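Local coordinates for ferritin (Pseudo-nitzschia multiseries, PDB 4IWK), which probably stores iron in soluble, non-toxic form, taking it up as ferrous ion and oxidising it to the ferric state for deposition, at residues R100-L105 with A119-F124. Sequence-based numbering, arbitrary orientation.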
ATOM      1  N   ARG A 100      -0.893 -44.598 -33.603  1.00 25.47           N
ATOM      2  CA  ARG A 100      -0.897 -46.061 -33.790  1.00 28.59           C
ATOM      3  C   ARG A 100       0.027 -46.768 -32.834  1.00 27.37           C
ATOM      4  O   ARG A 100      -0.327 -47.798 -32.301  1.00 29.19           O
ATOM      5  CB  ARG A 100      -0.556 -46.474 -35.220  1.00 30.61           C
ATOM      6  CG  ARG A 100      -1.721 -46.303 -36.195  1.00 36.71           C
ATOM      7  CD  ARG A 100      -1.382 -46.863 -37.627  1.00 39.48           C
ATOM      8  NE  ARG A 100       0.077 -46.823 -37.875  1.00 45.38           N
ATOM      9  CZ  ARG A 100       0.771 -45.863 -38.518  1.00 43.71           C
ATOM     10  NH1 ARG A 100       0.177 -44.820 -39.097  1.00 33.37           N
ATOM     11  NH2 ARG A 100       2.111 -45.959 -38.557  1.00 46.99           N
ATOM     12  N   SER A 101       1.187 -46.193 -32.557  1.00 25.73           N
ATOM     13  CA  SER A 101       2.157 -46.790 -31.695  1.00 25.24           C
ATOM     14  C   SER A 101       1.539 -46.885 -30.257  1.00 22.87           C
ATOM     15  O   SER A 101       1.706 -47.899 -29.499  1.00 24.64           O
ATOM     16  CB  SER A 101       3.385 -45.868 -31.739  1.00 28.34           C
ATOM     17  OG  SER A 101       4.355 -46.462 -30.968  1.00 36.43           O
ATOM     18  N   LEU A 102       0.843 -45.825 -29.875  1.00 21.97           N
ATOM     19  CA  LEU A 102       0.225 -45.755 -28.558  1.00 19.50           C
ATOM     20  C   LEU A 102      -0.900 -46.769 -28.457  1.00 24.31           C
ATOM     21  O   LEU A 102      -1.108 -47.346 -27.366  1.00 22.66           O
ATOM     22  CB  LEU A 102      -0.360 -44.330 -28.245  1.00 20.86           C
ATOM     23  CG  LEU A 102       0.747 -43.345 -27.863  1.00 23.67           C
ATOM     24  CD1 LEU A 102       0.217 -41.888 -27.919  1.00 26.33           C
ATOM     25  CD2 LEU A 102       1.338 -43.657 -26.462  1.00 23.98           C
ATOM     26  N   LEU A 103      -1.704 -46.868 -29.510  1.00 22.12           N
ATOM     27  CA  LEU A 103      -2.824 -47.880 -29.472  1.00 25.30           C
ATOM     28  C   LEU A 103      -2.240 -49.288 -29.491  1.00 26.30           C
ATOM     29  O   LEU A 103      -2.747 -50.130 -28.754  1.00 28.43           O
ATOM     30  CB  LEU A 103      -3.813 -47.640 -30.665  1.00 25.48           C
ATOM     31  CG  LEU A 103      -4.643 -46.327 -30.560  1.00 28.51           C
ATOM     32  CD1 LEU A 103      -5.449 -46.201 -31.855  1.00 32.79           C
ATOM     33  CD2 LEU A 103      -5.625 -46.126 -29.385  1.00 27.39           C
ATOM     34  N   ASN A 104      -1.109 -49.525 -30.150  1.00 26.00           N
ATOM     35  CA  ASN A 104      -0.476 -50.861 -30.071  1.00 29.51           C
ATOM     36  C   ASN A 104      -0.013 -51.213 -28.686  1.00 28.55           C
ATOM     37  O   ASN A 104      -0.175 -52.360 -28.190  1.00 23.73           O
ATOM     38  CB  ASN A 104       0.756 -50.966 -30.997  1.00 36.33           C
ATOM     39  CG  ASN A 104       0.380 -51.033 -32.462  1.00 37.35           C
ATOM     40  OD1 ASN A 104      -0.757 -51.303 -32.806  1.00 41.33           O
ATOM     41  ND2 ASN A 104       1.344 -50.691 -33.328  1.00 48.00           N
ATOM     42  N   LEU A 105       0.613 -50.232 -28.043  1.00 21.29           N
ATOM     43  CA  LEU A 105       1.056 -50.409 -26.654  1.00 19.56           C
ATOM     44  C   LEU A 105      -0.158 -50.650 -25.743  1.00 19.87           C
ATOM     45  O   LEU A 105      -0.079 -51.564 -24.879  1.00 20.71           O
ATOM     46  CB  LEU A 105       1.823 -49.110 -26.201  1.00 18.97           C
ATOM     47  CG  LEU A 105       2.336 -49.151 -24.841  1.00 22.26           C
ATOM     48  CD1 LEU A 105       3.188 -50.411 -24.456  1.00 23.41           C
ATOM     49  CD2 LEU A 105       3.162 -47.825 -24.622  1.00 22.53           C
ATOM     50  N   ALA A 119      -3.765 -47.056 -17.481  1.00 18.46           N
ATOM     51  CA  ALA A 119      -4.099 -45.759 -16.864  1.00 17.13           C
ATOM     52  C   ALA A 119      -3.060 -44.645 -17.202  1.00 17.12           C
ATOM     53  O   ALA A 119      -3.401 -43.498 -17.509  1.00 19.97           O
ATOM     54  CB  ALA A 119      -4.155 -45.902 -15.338  1.00 18.95           C
ATOM     55  N   PHE A 120      -1.762 -45.068 -17.235  1.00 16.69           N
ATOM     56  CA  PHE A 120      -0.767 -44.088 -17.644  1.00 16.87           C
ATOM     57  C   PHE A 120      -0.993 -43.553 -19.062  1.00 18.07           C
ATOM     58  O   PHE A 120      -0.702 -42.421 -19.327  1.00 17.77           O
ATOM     59  CB  PHE A 120       0.623 -44.803 -17.535  1.00 17.72           C
ATOM     60  CG  PHE A 120       1.784 -43.945 -18.043  1.00 18.34           C
ATOM     61  CD1 PHE A 120       2.223 -42.870 -17.303  1.00 20.44           C
ATOM     62  CD2 PHE A 120       2.362 -44.239 -19.268  1.00 20.81           C
ATOM     63  CE1 PHE A 120       3.304 -42.038 -17.761  1.00 22.71           C
ATOM     64  CE2 PHE A 120       3.423 -43.398 -19.747  1.00 20.46           C
ATOM     65  CZ  PHE A 120       3.867 -42.316 -18.992  1.00 20.60           C
ATOM     66  N   LEU A 121      -1.427 -44.451 -19.966  1.00 17.88           N
ATOM     67  CA  LEU A 121      -1.584 -44.085 -21.374  1.00 17.93           C
ATOM     68  C   LEU A 121      -2.785 -43.165 -21.609  1.00 19.52           C
ATOM     69  O   LEU A 121      -2.811 -42.403 -22.602  1.00 18.29           O
ATOM     70  CB  LEU A 121      -1.721 -45.328 -22.264  1.00 17.72           C
ATOM     71  CG  LEU A 121      -0.547 -46.313 -22.252  1.00 17.28           C
ATOM     72  CD1 LEU A 121      -0.848 -47.489 -23.135  1.00 20.00           C
ATOM     73  CD2 LEU A 121       0.657 -45.515 -22.841  1.00 20.40           C
ATOM     74  N   ASN A 122      -3.787 -43.196 -20.734  1.00 16.97           N
ATOM     75  CA  ASN A 122      -5.009 -42.435 -21.053  1.00 17.28           C
ATOM     76  C   ASN A 122      -4.850 -40.988 -21.446  1.00 17.62           C
ATOM     77  O   ASN A 122      -5.398 -40.552 -22.487  1.00 19.29           O
ATOM     78  CB  ASN A 122      -6.040 -42.653 -19.890  1.00 17.02           C
ATOM     79  CG  ASN A 122      -6.688 -43.971 -19.958  1.00 18.34           C
ATOM     80  OD1 ASN A 122      -7.193 -44.428 -18.888  1.00 25.38           O
ATOM     81  ND2 ASN A 122      -6.630 -44.650 -21.015  1.00 16.28           N
ATOM     82  N   PRO A 123      -4.051 -40.187 -20.750  1.00 18.79           N
ATOM     83  CA  PRO A 123      -3.923 -38.781 -21.188  1.00 20.05           C
ATOM     84  C   PRO A 123      -3.187 -38.666 -22.485  1.00 20.01           C
ATOM     85  O   PRO A 123      -3.437 -37.689 -23.219  1.00 19.60           O
ATOM     86  CB  PRO A 123      -3.068 -38.116 -20.076  1.00 22.57           C
ATOM     87  CG  PRO A 123      -2.985 -39.136 -18.962  1.00 23.74           C
ATOM     88  CD  PRO A 123      -3.602 -40.442 -19.356  1.00 18.19           C
ATOM     89  N   PHE A 124      -2.348 -39.633 -22.815  1.00 18.33           N
ATOM     90  CA  PHE A 124      -1.715 -39.598 -24.151  1.00 18.46           C
ATOM     91  C   PHE A 124      -2.713 -39.949 -25.236  1.00 17.14           C
ATOM     92  O   PHE A 124      -2.670 -39.378 -26.362  1.00 19.06           O
ATOM     93  CB  PHE A 124      -0.544 -40.635 -24.216  1.00 17.54           C
ATOM     94  CG  PHE A 124       0.636 -40.241 -23.270  1.00 22.54           C
ATOM     95  CD1 PHE A 124       1.603 -39.329 -23.729  1.00 25.16           C
ATOM     96  CD2 PHE A 124       0.700 -40.673 -21.963  1.00 24.22           C
ATOM     97  CE1 PHE A 124       2.632 -38.911 -22.853  1.00 27.67           C
ATOM     98  CE2 PHE A 124       1.721 -40.315 -21.096  1.00 24.32           C
ATOM     99  CZ  PHE A 124       2.683 -39.415 -21.535  1.00 27.26           C
TER
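L102 and L121 face each other where segment 100-105, on helix 84-111, runs nearly antiparallel to segment 119-124, on helix 115-145. The axes of the two short segments make an angle of 160° and approach to 10.7 Å. The CA atoms of L102 and L121 lie 7.6 Å apart. The second helix kinks at P123, whose N carries no hydrogen; F124 N makes just a weak bond, to L121 O.

Three residue pairs meet across the segments: L102 with L121, L102 with F124, and L105 with L121. L121 sends both methyls across. Its CD1 meets L105 CG, and its CD2 meets L105 CD2 at 3.8 Å. The same CD2 lies 4.1 Å from L102 CD2, so this methyl sits against both leucines. CG of L105 lies anti to the backbone N (chi1 -179°), which brings the branch point itself against L121 CD1. The other branch of L102, CD1, rests 4.0 Å from F124 CB. F124 thus touches the first helix through its CB, while its ring leads away and sets CE2 over one face of the F120 ring, toward the rim. Cutting L121 back to an alanine removes both methyls and would probably open a gap beside L105 and leave L102 CD2 without its leucine partner.

F56 of helix 36-62 touches L102, L105 and L121, and L105 also packs on L5 and L8 of helix 3-32. The contact is therefore part of the four-helix bundle core of the ferritin subunit. The side chain of L102 lies about 6 Å from a bound iron, and that of F124 is near metal ligand H52. Between these segments the chemistry is wholly apolar: methyl groups, a methine and the CB methylene of F124 pack them together beside the polar iron site.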